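Local structure of N-isopropylammelide isopropylaminohydrolase (Burkholderia multivorans ATCC 17616, 6NBO) at residues A55-G60 and A365-V370; H67-H72 and H126-T131. The protein belongs to the amidohydrolase family of metal-dependent TIM-barrel enzymes and holds zinc ions in this model. All coordinates share one frame; numbering follows the deposited sequence.

Contact 1 of 2, residues A55-G60 and A365-V370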
ATOM      1  N   ALA A  55      -4.897  21.552  14.847  1.00 35.18           N
ATOM      2  CA  ALA A  55      -4.184  20.754  13.865  1.00 39.57           C
ATOM      3  C   ALA A  55      -5.151  20.131  12.865  1.00 35.49           C
ATOM      4  O   ALA A  55      -6.331  19.911  13.150  1.00 30.52           O
ATOM      5  CB  ALA A  55      -3.393  19.638  14.546  1.00 30.57           C
ATOM      6  N   ILE A  56      -4.626  19.826  11.680  1.00 30.91           N
ATOM      7  CA  ILE A  56      -5.370  18.996  10.736  1.00 28.21           C
ATOM      8  C   ILE A  56      -5.380  17.558  11.229  1.00 29.52           C
ATOM      9  O   ILE A  56      -4.342  17.005  11.613  1.00 29.43           O
ATOM     10  CB  ILE A  56      -4.770  19.104   9.325  1.00 29.80           C
ATOM     11  CG1 ILE A  56      -5.247  20.391   8.651  1.00 30.00           C
ATOM     12  CG2 ILE A  56      -5.128  17.844   8.492  1.00 27.55           C
ATOM     13  CD1 ILE A  56      -4.661  20.628   7.271  1.00 35.94           C
ATOM     14  N   ALA A  57      -6.560  16.944  11.234  1.00 27.79           N
ATOM     15  CA  ALA A  57      -6.709  15.527  11.519  1.00 23.25           C
ATOM     16  C   ALA A  57      -6.849  14.770  10.203  1.00 32.01           C
ATOM     17  O   ALA A  57      -7.713  15.093   9.380  1.00 26.11           O
ATOM     18  CB  ALA A  57      -7.920  15.261  12.423  1.00 26.13           C
ATOM     19  N   LEU A  58      -5.988  13.788  10.003  1.00 25.13           N
ATOM     20  CA  LEU A  58      -6.010  12.895   8.858  1.00 24.79           C
ATOM     21  C   LEU A  58      -6.443  11.505   9.297  1.00 20.49           C
ATOM     22  O   LEU A  58      -6.142  11.085  10.419  1.00 25.05           O
ATOM     23  CB  LEU A  58      -4.619  12.800   8.208  1.00 23.22           C
ATOM     24  CG  LEU A  58      -3.986  14.073   7.658  1.00 29.53           C
ATOM     25  CD1 LEU A  58      -2.513  13.822   7.248  1.00 25.37           C
ATOM     26  CD2 LEU A  58      -4.792  14.623   6.483  1.00 31.37           C
ATOM     27  N   PRO A  59      -7.154  10.762   8.448  1.00 21.23           N
ATOM     28  CA  PRO A  59      -7.318   9.327   8.704  1.00 23.92           C
ATOM     29  C   PRO A  59      -5.955   8.650   8.653  1.00 23.83           C
ATOM     30  O   PRO A  59      -4.984   9.213   8.150  1.00 23.91           O
ATOM     31  CB  PRO A  59      -8.233   8.859   7.559  1.00 24.85           C
ATOM     32  CG  PRO A  59      -7.911   9.800   6.434  1.00 26.94           C
ATOM     33  CD  PRO A  59      -7.590  11.145   7.093  1.00 23.34           C
ATOM     34  N   GLY A  60      -5.878   7.440   9.202  1.00 26.11           N
ATOM     35  CA  GLY A  60      -4.619   6.711   9.176  1.00 27.66           C
ATOM     36  C   GLY A  60      -4.094   6.607   7.752  1.00 26.40           C
ATOM     37  O   GLY A  60      -4.878   6.381   6.837  1.00 24.67           O
ATOM     38  N   ALA A 365     -10.754   3.939  14.653  1.00 26.39           N
ATOM     39  CA  ALA A 365     -10.230   5.193  15.189  1.00 26.99           C
ATOM     40  C   ALA A 365      -8.720   5.290  14.942  1.00 26.98           C
ATOM     41  O   ALA A 365      -7.895   5.187  15.854  1.00 27.12           O
ATOM     42  CB  ALA A 365     -10.565   5.305  16.670  1.00 23.92           C
ATOM     43  N   ASP A 366      -8.371   5.495  13.669  1.00 25.42           N
ATOM     44  CA  ASP A 366      -7.013   5.837  13.250  1.00 23.77           C
ATOM     45  C   ASP A 366      -6.991   7.326  12.927  1.00 23.40           C
ATOM     46  O   ASP A 366      -7.682   7.773  12.007  1.00 27.64           O
ATOM     47  CB  ASP A 366      -6.573   5.029  12.025  1.00 21.02           C
ATOM     48  CG  ASP A 366      -6.512   3.517  12.285  1.00 27.13           C
ATOM     49  OD1 ASP A 366      -6.715   3.081  13.440  1.00 23.40           O
ATOM     50  OD2 ASP A 366      -6.256   2.760  11.322  1.00 25.12           O
ATOM     51  N   VAL A 367      -6.219   8.094  13.687  1.00 23.25           N
ATOM     52  CA  VAL A 367      -6.222   9.546  13.564  1.00 26.81           C
ATOM     53  C   VAL A 367      -4.784  10.037  13.629  1.00 26.84           C
ATOM     54  O   VAL A 367      -4.021   9.637  14.515  1.00 26.13           O
ATOM     55  CB  VAL A 367      -7.071  10.236  14.653  1.00 28.04           C
ATOM     56  CG1 VAL A 367      -7.107  11.736  14.411  1.00 27.64           C
ATOM     57  CG2 VAL A 367      -8.495   9.677  14.684  1.00 31.10           C
ATOM     58  N   VAL A 368      -4.421  10.909  12.693  1.00 25.78           N
ATOM     59  CA  VAL A 368      -3.072  11.453  12.574  1.00 20.76           C
ATOM     60  C   VAL A 368      -3.204  12.966  12.581  1.00 23.46           C
ATOM     61  O   VAL A 368      -3.894  13.529  11.725  1.00 26.85           O
ATOM     62  CB  VAL A 368      -2.384  10.954  11.291  1.00 24.53           C
ATOM     63  CG1 VAL A 368      -0.962  11.536  11.139  1.00 22.29           C
ATOM     64  CG2 VAL A 368      -2.357   9.434  11.275  1.00 23.35           C
ATOM     65  N   LEU A 369      -2.576  13.630  13.558  1.00 24.98           N
ATOM     66  CA  LEU A 369      -2.631  15.084  13.651  1.00 26.85           C
ATOM     67  C   LEU A 369      -1.348  15.677  13.089  1.00 30.33           C
ATOM     68  O   LEU A 369      -0.255  15.207  13.427  1.00 27.74           O
ATOM     69  CB  LEU A 369      -2.813  15.552  15.098  1.00 24.03           C
ATOM     70  CG  LEU A 369      -4.046  15.039  15.842  1.00 26.64           C
ATOM     71  CD1 LEU A 369      -4.188  15.796  17.164  1.00 25.52           C
ATOM     72  CD2 LEU A 369      -5.293  15.178  14.974  1.00 27.78           C
ATOM     73  N   VAL A 370      -1.480  16.715  12.251  1.00 25.95           N
ATOM     74  CA  VAL A 370      -0.327  17.443  11.711  1.00 25.62           C
ATOM     75  C   VAL A 370      -0.589  18.940  11.767  1.00 28.62           C
ATOM     76  O   VAL A 370      -1.720  19.394  11.553  1.00 28.43           O
ATOM     77  CB  VAL A 370       0.012  17.022  10.258  1.00 24.81           C
ATOM     78  CG1 VAL A 370       0.536  15.615  10.240  1.00 25.67           C
ATOM     79  CG2 VAL A 370      -1.191  17.178   9.334  1.00 26.54           C
TER
HETATM   80  O   HOH W   1      -8.996   6.637   9.941  1.00 24.22           O
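Antiparallel pairing of I56-L58 with V368-V370 joins the chain on its way into the amidohydrolase barrel to the chain that has come back out of it. The main chains are stitched through I56 with V370 and L58 with V368, both hydrogen-bonded pairs. At L58 the fit is snug, with N 2.7 Å from V368 O and nearly straight at 172°. V368 N answers to L58 O at 2.9 Å. The bond at I56 is bent: I56 N lies 2.9 Å from V370 O with an N-H...O angle of 135°. V370 N returns a straighter bond to I56 O, the oxygen that also has L369 CA 3.3 Å away in a CA-H...O contact. G60 N makes a weak bond to D366 O, and a water lies 2.7 Å from D366 O.

A57 and L369 share one face. L369 turns CG to the side of its backbone N, chi1 -58°, which brings CD2 3.7 Å from A57 CB; V367 CG1 flanks the same methyl. I56, L58, V368 and V370 occupy the reverse face. There V370 CG2 sits between its backbone N and carbonyl carbon, 4.1 Å from I56 CB, and L58 CD1 packs against the same methyl, the leucine and valine side chains crossing at about a right angle.

The D366 carboxylate bonds to T121 OG1 and S391 N, while V367 pairs on with V389 of strand 387-390. The A57, V367 and L369 face meets I14 and V17 of strand 11-17 and I27 of strand 25-30; across the ladder, L375 of helix 375-381 packs on I56 and L58.

Contact 2 of 2, residues H67-H72 and H126-T131; sequences HLDKTH and HVDVDT. With ZN (zinc ion), chain B.
One water ties H67, D69 and D128 together, wedged behind a zinc-binding histidine where the first strand of the amidohydrolase barrel ends. H65 and H67 form the family's His-X-His motif. H67 NE2 binds one of the two zinc ions at 2.3 Å, with H65, H218 and D304 completing the site. On the other side of the ring, H67 ND1 donates a hydrogen bond to the water, 2.7 Å away in the ring plane, which helps fix the rotation of the imidazole. The water donates hydrogen bonds to D69 OD1 at 2.8 Å and to D128 OD1 at 2.7 Å, so the two carboxylates hold the water that in turn positions H67. The H67 ring also leans on the neighbouring strand, CE1 3.5 Å from H126 CB.

The two aspartates stand with their carboxylate planes 89° apart, D69 OD2 3.9 Å from D128 OD1. This closeness is probably eased by R97, which forms salt bridges with both, and by K70. The lysine chain bends at its last torsion and sets K70 NZ 2.8 Å from D128 OD2, on the syn lone pair; K70 NZ also pairs with E93. D69 is held to the strand backbone as well: D128 N points almost straight (174°) at D69 OD2, 2.9 Å away, meeting that oxygen from above the carboxylate plane, 46° out of it.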
ATOM      1  N   HIS A  67       7.518  -3.777   0.246  1.00 24.91           N
ATOM      2  CA  HIS A  67       8.163  -5.088   0.316  1.00 22.43           C
ATOM      3  C   HIS A  67       8.869  -5.119   1.676  1.00 24.12           C
ATOM      4  O   HIS A  67      10.081  -4.916   1.754  1.00 25.23           O
ATOM      5  CB  HIS A  67       9.142  -5.312  -0.847  1.00 23.74           C
ATOM      6  CG  HIS A  67       8.491  -5.394  -2.197  1.00 24.89           C
ATOM      7  ND1 HIS A  67       8.107  -6.587  -2.764  1.00 27.52           N
ATOM      8  CD2 HIS A  67       8.151  -4.428  -3.088  1.00 26.09           C
ATOM      9  CE1 HIS A  67       7.578  -6.360  -3.955  1.00 33.46           C
ATOM     10  NE2 HIS A  67       7.577  -5.056  -4.167  1.00 30.77           N
ATOM     11  N   LEU A  68       8.095  -5.373   2.743  1.00 24.20           N
ATOM     12  CA  LEU A  68       8.639  -5.284   4.097  1.00 25.17           C
ATOM     13  C   LEU A  68       9.704  -6.341   4.343  1.00 27.39           C
ATOM     14  O   LEU A  68      10.582  -6.151   5.196  1.00 29.56           O
ATOM     15  CB  LEU A  68       7.537  -5.437   5.154  1.00 21.58           C
ATOM     16  CG  LEU A  68       6.435  -4.380   5.299  1.00 25.49           C
ATOM     17  CD1 LEU A  68       5.427  -4.806   6.353  1.00 25.69           C
ATOM     18  CD2 LEU A  68       7.012  -3.014   5.613  1.00 25.57           C
ATOM     19  N   ASP A  69       9.631  -7.468   3.630  1.00 24.38           N
ATOM     20  CA  ASP A  69      10.601  -8.531   3.856  1.00 26.33           C
ATOM     21  C   ASP A  69      11.988  -8.149   3.351  1.00 32.01           C
ATOM     22  O   ASP A  69      12.985  -8.673   3.855  1.00 30.11           O
ATOM     23  CB  ASP A  69      10.126  -9.839   3.201  1.00 29.60           C
ATOM     24  CG  ASP A  69       9.921  -9.721   1.680  1.00 30.21           C
ATOM     25  OD1 ASP A  69       9.436  -8.665   1.205  1.00 30.61           O
ATOM     26  OD2 ASP A  69      10.233 -10.703   0.968  1.00 30.08           O
ATOM     27  N   LYS A  70      12.076  -7.247   2.368  1.00 25.66           N
ATOM     28  CA  LYS A  70      13.340  -6.953   1.693  1.00 32.13           C
ATOM     29  C   LYS A  70      14.130  -5.826   2.343  1.00 26.99           C
ATOM     30  O   LYS A  70      15.324  -5.678   2.050  1.00 27.02           O
ATOM     31  CB  LYS A  70      13.104  -6.534   0.235  1.00 31.49           C
ATOM     32  CG  LYS A  70      12.486  -7.541  -0.732  1.00 36.26           C
ATOM     33  CD  LYS A  70      12.284  -6.823  -2.078  1.00 42.84           C
ATOM     34  CE  LYS A  70      11.445  -7.613  -3.079  1.00 40.80           C
ATOM     35  NZ  LYS A  70      12.167  -8.778  -3.665  1.00 39.00           N
ATOM     36  N   THR A  71      13.478  -5.006   3.167  1.00 24.81           N
ATOM     37  CA  THR A  71      14.047  -3.737   3.605  1.00 27.54           C
ATOM     38  C   THR A  71      15.261  -3.947   4.494  1.00 30.00           C
ATOM     39  O   THR A  71      15.350  -4.924   5.244  1.00 29.07           O
ATOM     40  CB  THR A  71      13.008  -2.906   4.368  1.00 27.34           C
ATOM     41  OG1 THR A  71      13.557  -1.616   4.663  1.00 25.74           O
ATOM     42  CG2 THR A  71      12.601  -3.588   5.675  1.00 24.21           C
ATOM     43  N   HIS A  72      16.210  -3.013   4.391  1.00 27.75           N
ATOM     44  CA  HIS A  72      17.326  -2.920   5.324  1.00 29.22           C
ATOM     45  C   HIS A  72      17.109  -1.822   6.360  1.00 28.44           C
ATOM     46  O   HIS A  72      18.075  -1.355   6.980  1.00 34.39           O
ATOM     47  CB  HIS A  72      18.636  -2.694   4.569  1.00 30.55           C
ATOM     48  CG  HIS A  72      19.054  -3.865   3.736  1.00 36.28           C
ATOM     49  ND1 HIS A  72      20.377  -4.175   3.496  1.00 43.12           N
ATOM     50  CD2 HIS A  72      18.325  -4.808   3.089  1.00 39.05           C
ATOM     51  CE1 HIS A  72      20.444  -5.252   2.734  1.00 45.06           C
ATOM     52  NE2 HIS A  72      19.213  -5.656   2.471  1.00 43.15           N
ATOM     53  N   HIS A 126       4.013  -6.954  -0.275  1.00 22.73           N
ATOM     54  CA  HIS A 126       4.380  -8.173  -0.963  1.00 22.23           C
ATOM     55  C   HIS A 126       5.494  -8.838  -0.171  1.00 24.68           C
ATOM     56  O   HIS A 126       6.254  -8.172   0.534  1.00 24.20           O
ATOM     57  CB  HIS A 126       4.803  -7.843  -2.396  1.00 21.28           C
ATOM     58  CG  HIS A 126       3.708  -7.169  -3.177  1.00 22.72           C
ATOM     59  ND1 HIS A 126       3.057  -7.775  -4.227  1.00 22.53           N
ATOM     60  CD2 HIS A 126       3.123  -5.955  -3.025  1.00 26.80           C
ATOM     61  CE1 HIS A 126       2.119  -6.968  -4.693  1.00 23.88           C
ATOM     62  NE2 HIS A 126       2.139  -5.854  -3.983  1.00 24.02           N
ATOM     63  N   VAL A 127       5.535 -10.164  -0.223  1.00 23.26           N
ATOM     64  CA  VAL A 127       6.566 -10.939   0.464  1.00 26.00           C
ATOM     65  C   VAL A 127       7.049 -11.999  -0.508  1.00 23.67           C
ATOM     66  O   VAL A 127       6.232 -12.694  -1.117  1.00 23.15           O
ATOM     67  CB  VAL A 127       6.040 -11.596   1.754  1.00 26.05           C
ATOM     68  CG1 VAL A 127       7.138 -12.442   2.396  1.00 25.35           C
ATOM     69  CG2 VAL A 127       5.533 -10.535   2.730  1.00 24.09           C
ATOM     70  N   ASP A 128       8.362 -12.127  -0.660  1.00 22.97           N
ATOM     71  CA  ASP A 128       8.891 -13.075  -1.637  1.00 28.34           C
ATOM     72  C   ASP A 128       8.570 -14.496  -1.198  1.00 30.52           C
ATOM     73  O   ASP A 128       8.825 -14.873  -0.053  1.00 29.10           O
ATOM     74  CB  ASP A 128      10.397 -12.901  -1.792  1.00 29.53           C
ATOM     75  CG  ASP A 128      10.771 -11.580  -2.446  1.00 33.95           C
ATOM     76  OD1 ASP A 128       9.878 -10.841  -2.897  1.00 33.08           O
ATOM     77  OD2 ASP A 128      11.975 -11.281  -2.510  1.00 36.97           O
ATOM     78  N   VAL A 129       7.993 -15.278  -2.102  1.00 24.19           N
ATOM     79  CA  VAL A 129       7.700 -16.688  -1.863  1.00 27.04           C
ATOM     80  C   VAL A 129       8.263 -17.437  -3.064  1.00 28.57           C
ATOM     81  O   VAL A 129       7.795 -17.242  -4.189  1.00 25.38           O
ATOM     82  CB  VAL A 129       6.195 -16.954  -1.698  1.00 28.21           C
ATOM     83  CG1 VAL A 129       5.896 -18.465  -1.627  1.00 28.33           C
ATOM     84  CG2 VAL A 129       5.652 -16.249  -0.459  1.00 28.48           C
ATOM     85  N   ASP A 130       9.286 -18.261  -2.842  1.00 25.78           N
ATOM     86  CA  ASP A 130       9.992 -18.891  -3.954  1.00 26.01           C
ATOM     87  C   ASP A 130      10.707 -20.135  -3.439  1.00 24.67           C
ATOM     88  O   ASP A 130      10.791 -20.365  -2.235  1.00 24.89           O
ATOM     89  CB  ASP A 130      10.993 -17.925  -4.589  1.00 24.42           C
ATOM     90  CG  ASP A 130      11.969 -17.345  -3.566  1.00 32.57           C
ATOM     91  OD1 ASP A 130      12.621 -18.132  -2.841  1.00 30.48           O
ATOM     92  OD2 ASP A 130      12.087 -16.100  -3.493  1.00 36.53           O
ATOM     93  N   THR A 131      11.254 -20.919  -4.370  1.00 27.32           N
ATOM     94  CA  THR A 131      11.919 -22.161  -3.995  1.00 31.61           C
ATOM     95  C   THR A 131      13.377 -21.967  -3.567  1.00 29.03           C
ATOM     96  O   THR A 131      14.071 -22.962  -3.341  1.00 29.67           O
ATOM     97  CB  THR A 131      11.832 -23.170  -5.138  1.00 31.97           C
ATOM     98  OG1 THR A 131      12.380 -22.601  -6.339  1.00 29.16           O
ATOM     99  CG2 THR A 131      10.366 -23.553  -5.370  1.00 28.26           C
TER
HETATM  100 ZN    ZN B 401       6.753  -4.000  -5.987  0.76 29.78          ZN
HETATM  101  O   HOH W   2       8.715  -8.869  -1.508  1.00 26.04           O

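Both contacts are buried, and both depend on strand 56-66: contact 1 at its start, contact 2 in the loop just past its end. Their centres lie 30 Å apart, on opposite sides of the chain's centre, with nearest atoms about 15 Å from each other. Strand 120-128, the neighbour of 56-66, serves both, giving T121 to D366 in contact 1 and supplying residues 126-128 of contact 2. Along the chain, contact 2 is nested within the loop that contact 1 closes. The chemistry divides accordingly: backbone ladder and aliphatic packing where the barrel meets the smaller sheet, and carboxylates, a lysine and an ordered water behind a zinc-binding histidine.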